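Local coordinates for protein acidocalcisomal pyrophosphatase (Trypanosoma brucei brucei, PDB 5C5V) that probably hydrolyses inorganic diphosphate with the help of magnesium ions, in a chain that also carries an EF-hand domain, at residues Arg38-Gly43 with Arg76-Ser81. Sequence-based numbering, arbitrary orientation.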
ATOM      1  N   ARG A  38     -50.909   3.597 -18.335  1.00 76.56           N
ATOM      2  CA  ARG A  38     -51.336   3.944 -16.987  1.00 77.02           C
ATOM      3  C   ARG A  38     -51.994   5.324 -16.882  1.00 77.63           C
ATOM      4  O   ARG A  38     -52.862   5.535 -16.045  1.00 78.25           O
ATOM      5  CB  ARG A  38     -50.127   3.869 -16.045  1.00 76.48           C
ATOM      6  CG  ARG A  38     -50.466   3.898 -14.564  1.00 77.12           C
ATOM      7  CD  ARG A  38     -49.217   3.742 -13.688  1.00 76.83           C
ATOM      8  NE  ARG A  38     -48.614   2.415 -13.808  1.00 76.33           N
ATOM      9  CZ  ARG A  38     -48.826   1.410 -12.957  1.00 76.44           C
ATOM     10  NH1 ARG A  38     -49.623   1.581 -11.908  1.00 76.70           N
ATOM     11  NH2 ARG A  38     -48.237   0.232 -13.153  1.00 75.66           N
ATOM     12  N   ASN A  39     -51.623   6.255 -17.744  1.00 78.45           N
ATOM     13  CA  ASN A  39     -52.250   7.557 -17.689  1.00 79.24           C
ATOM     14  C   ASN A  39     -53.220   7.701 -18.839  1.00 79.86           C
ATOM     15  O   ASN A  39     -53.431   8.795 -19.352  1.00 80.11           O
ATOM     16  CB  ASN A  39     -51.203   8.652 -17.709  1.00 79.23           C
ATOM     17  CG  ASN A  39     -50.375   8.664 -16.443  1.00 79.34           C
ATOM     18  OD1 ASN A  39     -49.157   8.453 -16.466  1.00 78.81           O
ATOM     19  ND2 ASN A  39     -51.047   8.891 -15.314  1.00 79.40           N
ATOM     20  N   MET A  40     -53.782   6.564 -19.249  1.00 82.34           N
ATOM     21  CA  MET A  40     -54.748   6.501 -20.337  1.00 82.60           C
ATOM     22  C   MET A  40     -55.916   5.644 -19.890  1.00 82.93           C
ATOM     23  O   MET A  40     -55.927   5.109 -18.781  1.00 82.44           O
ATOM     24  CB  MET A  40     -54.125   5.887 -21.593  1.00 82.36           C
ATOM     25  CG  MET A  40     -52.742   6.431 -21.952  1.00 81.66           C
ATOM     26  SD  MET A  40     -52.123   5.665 -23.463  1.00 81.62           S
ATOM     27  CE  MET A  40     -50.522   6.450 -23.637  1.00 80.56           C
ATOM     28  N   SER A  41     -56.907   5.525 -20.761  1.00 84.98           N
ATOM     29  CA  SER A  41     -58.059   4.677 -20.513  1.00 85.53           C
ATOM     30  C   SER A  41     -57.881   3.360 -21.242  1.00 85.62           C
ATOM     31  O   SER A  41     -57.296   2.395 -20.750  1.00 85.73           O
ATOM     32  CB  SER A  41     -59.342   5.332 -21.007  1.00 85.92           C
ATOM     33  OG  SER A  41     -59.339   5.362 -22.425  1.00 86.40           O
ATOM     34  N   ASP A  42     -58.404   3.390 -22.463  1.00 90.89           N
ATOM     35  CA  ASP A  42     -58.385   2.294 -23.415  1.00 90.83           C
ATOM     36  C   ASP A  42     -58.524   2.865 -24.816  1.00 90.96           C
ATOM     37  O   ASP A  42     -58.138   2.204 -25.778  1.00 90.63           O
ATOM     38  CB  ASP A  42     -59.482   1.283 -23.086  1.00 90.93           C
ATOM     39  CG  ASP A  42     -59.068   0.327 -21.981  1.00 90.60           C
ATOM     40  OD1 ASP A  42     -57.856   0.062 -21.847  1.00 89.62           O
ATOM     41  OD2 ASP A  42     -59.939  -0.068 -21.172  1.00 91.58           O
ATOM     42  N   GLY A  43     -59.092   4.076 -24.926  1.00 90.71           N
ATOM     43  CA  GLY A  43     -59.193   4.778 -26.205  1.00 90.62           C
ATOM     44  C   GLY A  43     -57.845   4.940 -26.899  1.00 90.35           C
ATOM     45  O   GLY A  43     -57.673   4.508 -28.038  1.00 90.48           O
ATOM     46  N   ARG A  76     -48.027  11.043 -27.457  1.00 85.38           N
ATOM     47  CA  ARG A  76     -46.865  10.392 -26.881  1.00 84.50           C
ATOM     48  C   ARG A  76     -46.483  11.091 -25.596  1.00 84.48           C
ATOM     49  O   ARG A  76     -46.348  10.454 -24.538  1.00 84.07           O
ATOM     50  CB  ARG A  76     -45.685  10.427 -27.853  1.00 83.95           C
ATOM     51  CG  ARG A  76     -45.474   9.196 -28.717  1.00 83.47           C
ATOM     52  CD  ARG A  76     -44.878   9.644 -30.043  1.00 84.05           C
ATOM     53  NE  ARG A  76     -43.611  10.358 -29.894  1.00 83.97           N
ATOM     54  CZ  ARG A  76     -43.081  11.116 -30.854  1.00 84.47           C
ATOM     55  NH1 ARG A  76     -43.722  11.245 -32.013  1.00 85.02           N
ATOM     56  NH2 ARG A  76     -41.930  11.759 -30.661  1.00 84.06           N
ATOM     57  N   THR A  77     -46.321  12.412 -25.699  1.00 85.13           N
ATOM     58  CA  THR A  77     -45.778  13.228 -24.609  1.00 84.95           C
ATOM     59  C   THR A  77     -46.639  13.148 -23.336  1.00 84.91           C
ATOM     60  O   THR A  77     -46.134  13.410 -22.241  1.00 84.50           O
ATOM     61  CB  THR A  77     -45.565  14.699 -25.042  1.00 85.49           C
ATOM     62  OG1 THR A  77     -44.621  14.741 -26.123  1.00 85.39           O
ATOM     63  CG2 THR A  77     -44.988  15.520 -23.886  1.00 85.31           C
ATOM     64  N   LYS A  78     -47.931  12.834 -23.460  1.00 83.68           N
ATOM     65  CA  LYS A  78     -48.740  12.754 -22.245  1.00 83.70           C
ATOM     66  C   LYS A  78     -48.261  11.597 -21.355  1.00 83.35           C
ATOM     67  O   LYS A  78     -48.002  11.796 -20.161  1.00 82.96           O
ATOM     68  CB  LYS A  78     -50.219  12.552 -22.543  1.00 84.36           C
ATOM     69  CG  LYS A  78     -50.574  11.214 -23.172  1.00 84.25           C
ATOM     70  CD  LYS A  78     -52.040  11.197 -23.567  1.00 84.67           C
ATOM     71  CE  LYS A  78     -52.432   9.904 -24.255  1.00 84.78           C
ATOM     72  NZ  LYS A  78     -53.885   9.906 -24.627  1.00 85.15           N
ATOM     73  N   CYS A  79     -48.096  10.402 -21.933  1.00 82.15           N
ATOM     74  CA  CYS A  79     -47.692   9.258 -21.124  1.00 81.45           C
ATOM     75  C   CYS A  79     -46.193   9.368 -20.875  1.00 80.49           C
ATOM     76  O   CYS A  79     -45.694   8.919 -19.850  1.00 80.06           O
ATOM     77  CB  CYS A  79     -48.025   7.917 -21.799  1.00 81.29           C
ATOM     78  SG  CYS A  79     -46.693   7.240 -22.857  1.00 80.30           S
ATOM     79  N   PHE A  80     -45.482   9.990 -21.811  1.00 76.80           N
ATOM     80  CA  PHE A  80     -44.034  10.131 -21.718  1.00 76.09           C
ATOM     81  C   PHE A  80     -43.605  10.909 -20.481  1.00 75.97           C
ATOM     82  O   PHE A  80     -42.464  10.802 -20.029  1.00 75.46           O
ATOM     83  CB  PHE A  80     -43.471  10.825 -22.958  1.00 76.20           C
ATOM     84  CG  PHE A  80     -41.980  11.016 -22.914  1.00 75.60           C
ATOM     85  CD1 PHE A  80     -41.117   9.961 -23.189  1.00 74.95           C
ATOM     86  CD2 PHE A  80     -41.437  12.238 -22.548  1.00 75.61           C
ATOM     87  CE1 PHE A  80     -39.734  10.127 -23.129  1.00 74.37           C
ATOM     88  CE2 PHE A  80     -40.056  12.414 -22.485  1.00 75.37           C
ATOM     89  CZ  PHE A  80     -39.204  11.355 -22.775  1.00 74.60           C
ATOM     90  N   SER A  81     -44.499  11.719 -19.938  1.00 75.47           N
ATOM     91  CA  SER A  81     -44.154  12.450 -18.729  1.00 75.36           C
ATOM     92  C   SER A  81     -43.917  11.464 -17.590  1.00 74.86           C
ATOM     93  O   SER A  81     -43.048  11.676 -16.753  1.00 74.54           O
ATOM     94  CB  SER A  81     -45.243  13.453 -18.361  1.00 76.28           C
ATOM     95  OG  SER A  81     -44.879  14.138 -17.176  1.00 76.48           O
TER
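M40 reaches K78 and C79 because its CG lies anti to the carbonyl carbon (chi1 -46°) and the rest of its chain runs straight, carrying the terminal methyl from the loop to the helix. K78 is extended too, but its CG stands between its own backbone N and carbonyl carbon (chi1 67°), which leads the straight chain out from the helix, across the end of M40. The two long side chains therefore meet at about a right angle, with CE of M40 4.0 Å from CE of K78. The same methyl, M40 CE, lies 3.4 Å from CB of C79, a close apolar contact, and 4.0 Å from C79 SG. No hydrogen bond joins the two segments, so the contact illustrates how a single methionine methyl can join a loop to a helix by apolar contact. The same methionine also packs on V45 and M48 of helix 43-53, while C79 rests against W68 of helix 61-69. K78 combines two roles, its CE methylene resting against M40 and its ammonium NZ forming a salt bridge with D44. At the far end of the loop, S41 OG accepts the backbone N-H of G43 at 2.8 Å, an ST turn just before helix 43-53. Far from the magnesium and imidodiphosphate sites, the linker between helices 26-36 and 43-53 packs on helix 73-87 in the N-terminal helical region, consistent with an EF-hand domain.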